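Local coordinates for glucose-binding protein (Thermus thermophilus HB27, PDB 2B3F) that binds glucose and galactose as a bacterial solute-binding protein and probably delivers the sugar to a binding-protein-dependent transport system, at residues A[8-13]-A[37-42]; A[170-175]-A[238-243]. All coordinates share one frame; numbering follows the deposited sequence.

Interaction 1: residues A[8-13]-A[37-42]. With GAL (beta-D-galactopyranose), chain G.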
loop_
_atom_site.group_PDB
_atom_site.type_symbol
_atom_site.label_atom_id
_atom_site.label_comp_id
_atom_site.label_asym_id
_atom_site.label_seq_id
_atom_site.Cartn_x
_atom_site.Cartn_y
_atom_site.Cartn_z
ATOM N N TRP A 8 -9.512 1.015 -7.588
ATOM C CA TRP A 8 -10.287 1.148 -6.346
ATOM C C TRP A 8 -10.225 2.538 -5.753
ATOM O O TRP A 8 -10.461 2.739 -4.541
ATOM C CB TRP A 8 -9.922 0.048 -5.346
ATOM C CG TRP A 8 -8.560 -0.031 -4.802
ATOM C CD1 TRP A 8 -8.082 0.545 -3.655
ATOM C CD2 TRP A 8 -7.501 -0.861 -5.296
ATOM N NE1 TRP A 8 -6.777 0.148 -3.417
ATOM C CE2 TRP A 8 -6.404 -0.723 -4.411
ATOM C CE3 TRP A 8 -7.370 -1.703 -6.405
ATOM C CZ2 TRP A 8 -5.191 -1.394 -4.616
ATOM C CZ3 TRP A 8 -6.179 -2.355 -6.603
ATOM C CH2 TRP A 8 -5.110 -2.201 -5.719
ATOM N N TRP A 9 -9.959 3.532 -6.605
ATOM C CA TRP A 9 -9.814 4.871 -6.114
ATOM C C TRP A 9 -11.157 5.620 -6.097
ATOM O O TRP A 9 -11.358 6.629 -6.751
ATOM C CB TRP A 9 -8.726 5.586 -6.915
ATOM C CG TRP A 9 -7.362 5.071 -6.608
ATOM C CD1 TRP A 9 -6.889 4.579 -5.413
ATOM C CD2 TRP A 9 -6.270 5.001 -7.529
ATOM N NE1 TRP A 9 -5.569 4.208 -5.548
ATOM C CE2 TRP A 9 -5.166 4.466 -6.833
ATOM C CE3 TRP A 9 -6.122 5.347 -8.873
ATOM C CZ2 TRP A 9 -3.926 4.282 -7.437
ATOM C CZ3 TRP A 9 -4.892 5.127 -9.487
ATOM C CH2 TRP A 9 -3.811 4.630 -8.763
ATOM N N ALA A 10 -12.077 5.081 -5.309
ATOM C CA ALA A 10 -13.414 5.631 -5.166
ATOM C C ALA A 10 -13.464 6.656 -4.048
ATOM O O ALA A 10 -12.606 6.697 -3.156
ATOM C CB ALA A 10 -14.371 4.498 -4.868
ATOM N N GLY A 11 -14.512 7.483 -4.078
ATOM C CA GLY A 11 -14.766 8.399 -3.011
ATOM C C GLY A 11 -13.607 9.329 -2.797
ATOM O O GLY A 11 -13.075 9.910 -3.767
ATOM N N ASP A 12 -13.173 9.436 -1.542
ATOM C CA ASP A 12 -12.148 10.392 -1.205
ATOM C C ASP A 12 -10.758 9.904 -1.621
ATOM O O ASP A 12 -9.796 10.632 -1.448
ATOM C CB ASP A 12 -12.182 10.804 0.273
ATOM C CG ASP A 12 -11.975 9.645 1.228
ATOM O OD1 ASP A 12 -11.053 8.814 1.023
ATOM O OD2 ASP A 12 -12.743 9.587 2.244
ATOM N N GLU A 13 -10.665 8.684 -2.143
ATOM C CA GLU A 13 -9.410 8.250 -2.771
ATOM C C GLU A 13 -9.260 8.748 -4.200
ATOM O O GLU A 13 -8.168 8.608 -4.792
ATOM C CB GLU A 13 -9.282 6.727 -2.718
ATOM C CG GLU A 13 -9.225 6.168 -1.282
ATOM C CD GLU A 13 -8.374 4.930 -1.157
ATOM O OE1 GLU A 13 -8.827 3.929 -0.540
ATOM O OE2 GLU A 13 -7.221 4.970 -1.656
ATOM N N THR A 37 -14.482 2.480 -10.896
ATOM C CA THR A 37 -14.000 2.166 -9.559
ATOM C C THR A 37 -14.813 1.048 -8.894
ATOM O O THR A 37 -16.041 0.970 -9.045
ATOM C CB THR A 37 -14.055 3.384 -8.654
ATOM O OG1 THR A 37 -15.369 3.963 -8.729
ATOM C CG2 THR A 37 -13.002 4.411 -9.078
ATOM N N VAL A 38 -14.106 0.177 -8.192
ATOM C CA VAL A 38 -14.717 -0.837 -7.329
ATOM C C VAL A 38 -14.369 -0.424 -5.919
ATOM O O VAL A 38 -13.215 -0.433 -5.530
ATOM C CB VAL A 38 -14.228 -2.266 -7.619
ATOM C CG1 VAL A 38 -14.830 -3.252 -6.625
ATOM C CG2 VAL A 38 -14.576 -2.656 -9.035
ATOM N N THR A 39 -15.384 -0.032 -5.152
ATOM C CA THR A 39 -15.151 0.562 -3.850
ATOM C C THR A 39 -14.685 -0.488 -2.841
ATOM O O THR A 39 -15.291 -1.579 -2.726
ATOM C CB THR A 39 -16.444 1.199 -3.306
ATOM O OG1 THR A 39 -16.999 2.085 -4.296
ATOM C CG2 THR A 39 -16.174 1.950 -1.981
ATOM N N GLY A 40 -13.597 -0.176 -2.144
ATOM C CA GLY A 40 -13.049 -1.060 -1.109
ATOM C C GLY A 40 -11.568 -0.825 -0.902
ATOM O O GLY A 40 -10.766 -0.916 -1.840
ATOM N N GLY A 41 -11.199 -0.513 0.331
ATOM C CA GLY A 41 -9.817 -0.261 0.689
ATOM C C GLY A 41 -8.893 -1.380 0.276
ATOM O O GLY A 41 -9.256 -2.565 0.352
ATOM N N ALA A 42 -7.691 -1.008 -0.169
ATOM C CA ALA A 42 -6.621 -1.961 -0.489
ATOM C C ALA A 42 -6.954 -2.959 -1.593
ATOM O O ALA A 42 -6.247 -3.964 -1.772
ATOM C CB ALA A 42 -6.131 -2.720 0.770
HETATM C C1 GAL G . -3.395 0.333 -1.522
HETATM C C2 GAL G . -3.201 1.145 -2.809
HETATM C C3 GAL G . -3.312 2.643 -2.559
HETATM C C4 GAL G . -4.600 2.982 -1.806
HETATM C C5 GAL G . -4.730 2.028 -0.594
HETATM C C6 GAL G . -5.995 2.239 0.254
HETATM O O1 GAL G . -3.358 -1.039 -1.778
HETATM O O2 GAL G . -1.936 0.798 -3.396
HETATM O O3 GAL G . -3.286 3.346 -3.793
HETATM O O4 GAL G . -5.664 2.856 -2.712
HETATM O O5 GAL G . -4.675 0.677 -0.982
HETATM O O6 GAL G . -7.126 1.787 -0.428
HETATM O O HOH W 1 -12.268 2.265 -2.536
#

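Interaction 2: residues A[170-175]-A[238-243]. Unlike the reference sequence in segment 238-243: Ile240 (reference Val).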
loop_
_atom_site.group_PDB
_atom_site.type_symbol
_atom_site.label_atom_id
_atom_site.label_comp_id
_atom_site.label_asym_id
_atom_site.label_seq_id
_atom_site.Cartn_x
_atom_site.Cartn_y
_atom_site.Cartn_z
ATOM N N GLN A 170 -3.970 -6.532 9.013
ATOM C CA GLN A 170 -2.839 -7.101 8.275
ATOM C C GLN A 170 -1.772 -6.032 8.050
ATOM O O GLN A 170 -0.582 -6.300 8.185
ATOM C CB GLN A 170 -3.284 -7.635 6.933
ATOM C CG GLN A 170 -4.329 -8.777 6.947
ATOM C CD GLN A 170 -4.628 -9.235 5.536
ATOM O OE1 GLN A 170 -3.705 -9.468 4.755
ATOM N NE2 GLN A 170 -5.903 -9.346 5.189
ATOM N N HIS A 171 -2.222 -4.826 7.703
ATOM C CA HIS A 171 -1.351 -3.684 7.477
ATOM C C HIS A 171 -0.514 -3.372 8.706
ATOM O O HIS A 171 0.687 -3.199 8.620
ATOM C CB HIS A 171 -2.146 -2.450 7.060
ATOM C CG HIS A 171 -1.275 -1.349 6.559
ATOM N ND1 HIS A 171 -1.127 -1.070 5.216
ATOM C CD2 HIS A 171 -0.459 -0.496 7.224
ATOM C CE1 HIS A 171 -0.265 -0.075 5.080
ATOM N NE2 HIS A 171 0.146 0.298 6.282
ATOM N N LEU A 172 -1.174 -3.302 9.857
ATOM C CA LEU A 172 -0.468 -3.143 11.119
ATOM C C LEU A 172 0.543 -4.278 11.344
ATOM O O LEU A 172 1.693 -4.031 11.725
ATOM C CB LEU A 172 -1.476 -3.147 12.250
ATOM C CG LEU A 172 -0.918 -3.135 13.651
ATOM C CD1 LEU A 172 -0.074 -1.886 13.920
ATOM C CD2 LEU A 172 -2.142 -3.225 14.598
ATOM N N TRP A 173 0.119 -5.511 11.082
ATOM C CA TRP A 173 0.967 -6.683 11.269
ATOM C C TRP A 173 2.276 -6.584 10.463
ATOM O O TRP A 173 3.324 -6.899 10.981
ATOM C CB TRP A 173 0.245 -7.974 10.884
ATOM C CG TRP A 173 1.058 -9.221 11.131
ATOM C CD1 TRP A 173 1.103 -9.967 12.288
ATOM C CD2 TRP A 173 1.955 -9.879 10.210
ATOM N NE1 TRP A 173 1.961 -11.027 12.142
ATOM C CE2 TRP A 173 2.496 -11.010 10.881
ATOM C CE3 TRP A 173 2.350 -9.625 8.893
ATOM C CZ2 TRP A 173 3.403 -11.884 10.269
ATOM C CZ3 TRP A 173 3.249 -10.486 8.286
ATOM C CH2 TRP A 173 3.774 -11.605 8.981
ATOM N N GLU A 174 2.224 -6.102 9.221
ATOM C CA GLU A 174 3.477 -6.093 8.423
ATOM C C GLU A 174 4.493 -5.105 9.001
ATOM O O GLU A 174 5.697 -5.342 8.933
ATOM C CB GLU A 174 3.252 -5.929 6.922
ATOM C CG GLU A 174 2.693 -4.623 6.419
ATOM C CD GLU A 174 2.496 -4.641 4.896
ATOM O OE1 GLU A 174 2.480 -5.754 4.300
ATOM O OE2 GLU A 174 2.334 -3.551 4.314
ATOM N N SER A 175 4.019 -4.018 9.599
ATOM C CA SER A 175 4.926 -3.106 10.335
ATOM C C SER A 175 5.529 -3.793 11.563
ATOM O O SER A 175 6.736 -3.721 11.807
ATOM C CB SER A 175 4.236 -1.827 10.761
ATOM O OG SER A 175 4.296 -0.833 9.752
ATOM N N PHE A 238 -2.529 7.251 17.910
ATOM C CA PHE A 238 -1.716 6.745 16.815
ATOM C C PHE A 238 -2.541 5.933 15.821
ATOM O O PHE A 238 -3.559 5.347 16.166
ATOM C CB PHE A 238 -0.609 5.846 17.347
ATOM C CG PHE A 238 0.147 6.428 18.516
ATOM C CD1 PHE A 238 0.956 7.546 18.350
ATOM C CD2 PHE A 238 0.050 5.851 19.781
ATOM C CE1 PHE A 238 1.663 8.078 19.434
ATOM C CE2 PHE A 238 0.737 6.383 20.859
ATOM C CZ PHE A 238 1.545 7.490 20.686
ATOM N N ASN A 239 -2.043 5.882 14.582
ATOM C CA ASN A 239 -2.578 4.953 13.570
ATOM C C ASN A 239 -1.416 4.504 12.691
ATOM O O ASN A 239 -0.591 5.321 12.331
ATOM C CB ASN A 239 -3.647 5.634 12.727
ATOM C CG ASN A 239 -4.334 4.685 11.755
ATOM O OD1 ASN A 239 -4.827 3.597 12.146
ATOM N ND2 ASN A 239 -4.420 5.102 10.500
ATOM N N ILE A 240 -1.357 3.212 12.369
ATOM C CA ILE A 240 -0.312 2.691 11.457
ATOM C C ILE A 240 -0.981 2.492 10.099
ATOM O O ILE A 240 -1.856 1.648 9.962
ATOM C CB ILE A 240 0.282 1.349 11.952
ATOM C CG1 ILE A 240 0.882 1.469 13.374
ATOM C CG2 ILE A 240 1.330 0.824 10.970
ATOM C CD1 ILE A 240 1.928 2.531 13.555
ATOM N N MET A 241 -0.588 3.257 9.076
ATOM C CA MET A 241 -1.271 3.168 7.793
ATOM C C MET A 241 -0.377 3.754 6.690
ATOM O O MET A 241 0.486 4.600 6.968
ATOM C CB MET A 241 -2.596 3.925 7.885
ATOM C CG MET A 241 -3.504 3.902 6.667
ATOM S SD MET A 241 -3.742 2.259 5.987
ATOM C CE MET A 241 -4.316 1.278 7.380
ATOM N N GLY A 242 -0.594 3.306 5.467
ATOM C CA GLY A 242 0.140 3.853 4.328
ATOM C C GLY A 242 -0.101 5.331 4.140
ATOM O O GLY A 242 -1.099 5.879 4.623
ATOM N N ASP A 243 0.778 5.983 3.381
ATOM C CA ASP A 243 0.717 7.431 3.234
ATOM C C ASP A 243 -0.375 7.975 2.316
ATOM O O ASP A 243 -0.490 9.197 2.134
ATOM C CB ASP A 243 2.104 8.062 2.954
ATOM C CG ASP A 243 2.924 7.351 1.876
ATOM O OD1 ASP A 243 2.420 6.502 1.104
ATOM O OD2 ASP A 243 4.142 7.650 1.825
#

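Interaction 1: residues A[8-13]-A[37-42]
Trp8 and Val38 bring the two loops together, their CA atoms 5.0 Å apart. No direct hydrogen bond joins the segments here; instead Trp8 CA directs a C-H...O contact at Val38 O (3.4 Å). A water also bridges the backbones, donating to Trp8 O and accepting from Gly40 N. Farther along the first loop, Ala10 turns its methyl toward the second, where its CB meets Thr39 OG1 at 3.6 Å and also touches Thr37, whose CG2 lies against the Trp9 carbonyl. With CG between the backbone N and carbonyl carbon (chi1 63°), the Trp8 indole runs beside 40-42 and one face is covered near its rim by Ala42 C. The loops leave the C-terminal ends of the neighbouring parallel strands 2-7 and 32-37, which helix 15-27 joins as a beta-alpha-beta crossover, and in this solute-binding fold they form one wall of the galactose pocket. Trp8 NE1 donates to the ring oxygen O5 of the sugar (3.3 Å). The Trp9 indole comes in edge-on, with sugar O3 close to its plane; its NE1 is 3.0 Å from O3 and makes a weaker bond to O4. Glu13 spreads its carboxylate over two hydroxyls, OE1 accepting from O6 at 2.7 Å and OE2 from O4 at 2.8 Å. O6 thereby links both segments, because it also receives an almost straight hydrogen bond from Ala42 N (2.9 Å, 177°). Outside the loops, Trp224 NE1 bonds to Glu13 OE1 and should help position the carboxylate, while His66, Asp278, Lys312 and His348 complete the polar grip.

Interaction 2: residues A[170-175]-A[238-243]
The Met241 side chain runs across the imidazole of His171 where helix 166-190 packs over strand 238-240, an interior strand of a four-stranded mixed sheet in this two-lobed periplasmic binding fold. The short helix and strand segments are nearly perpendicular (87°), with their axes 9.2 Å apart. Met241 starts away from the helix, but bends at chi2 and chi3 bring its thioether back over the imidazole: SD stands 4.2 Å from the ring centroid and only 5° off the normal, a sulfur-aromatic contact on the face, and CE reaches CG of the same ring. Glu174 OE2 lies over the opposite face, toward the rim. A chi1 of -168°, which sets CG anti to the backbone N, carries the imidazole out from the helix to the backbone of 240-242, where CD2 meets Ile240 O at 3.7 Å. Its nitrogens are bonded elsewhere, NE2 to Ser121 O and ND1 to His348 NE2. Since His348 ND1 binds the galactose, His171 is a second-shell residue that should hold the sugar-binding imidazole in place. The apolar part of the contact, beside the imidazole, centres on Ile240, which faces the helix. The Leu172 CD1 methyl closes to 3.5 Å on Ile240 CG1, while the other branch of the isoleucine, CG2, meets Ser175, whose OG is hydrogen-bonded to Ser266 OG. At the Gly242 end His171 NE2 comes within 3.2 Å of the Gly242 N, but the angle is too poor for a hydrogen bond.

How the interactions relate
From the N terminus, strand 2-7 leads into 8-13, helix 15-27 and strand 32-37 follow, and 37-42 returns to close a short loop of 23 intervening residues: interaction 1. Only later does helix 166-190 supply 170-175, and a mostly helical excursion of 62 residues ends at strand 238-240, where interaction 2 closes. The two loops therefore lie in series, neither nested nor crossed. Interaction 1 ties together strand ends of the larger sheet, interaction 2 a helix to the four-stranded sheet. Their centres lie about 18 Å apart and their nearest atoms about 7 Å, without touching; both flank the galactose site, 8-13 and 37-42 touching the sugar and 170-175 standing one shell behind it.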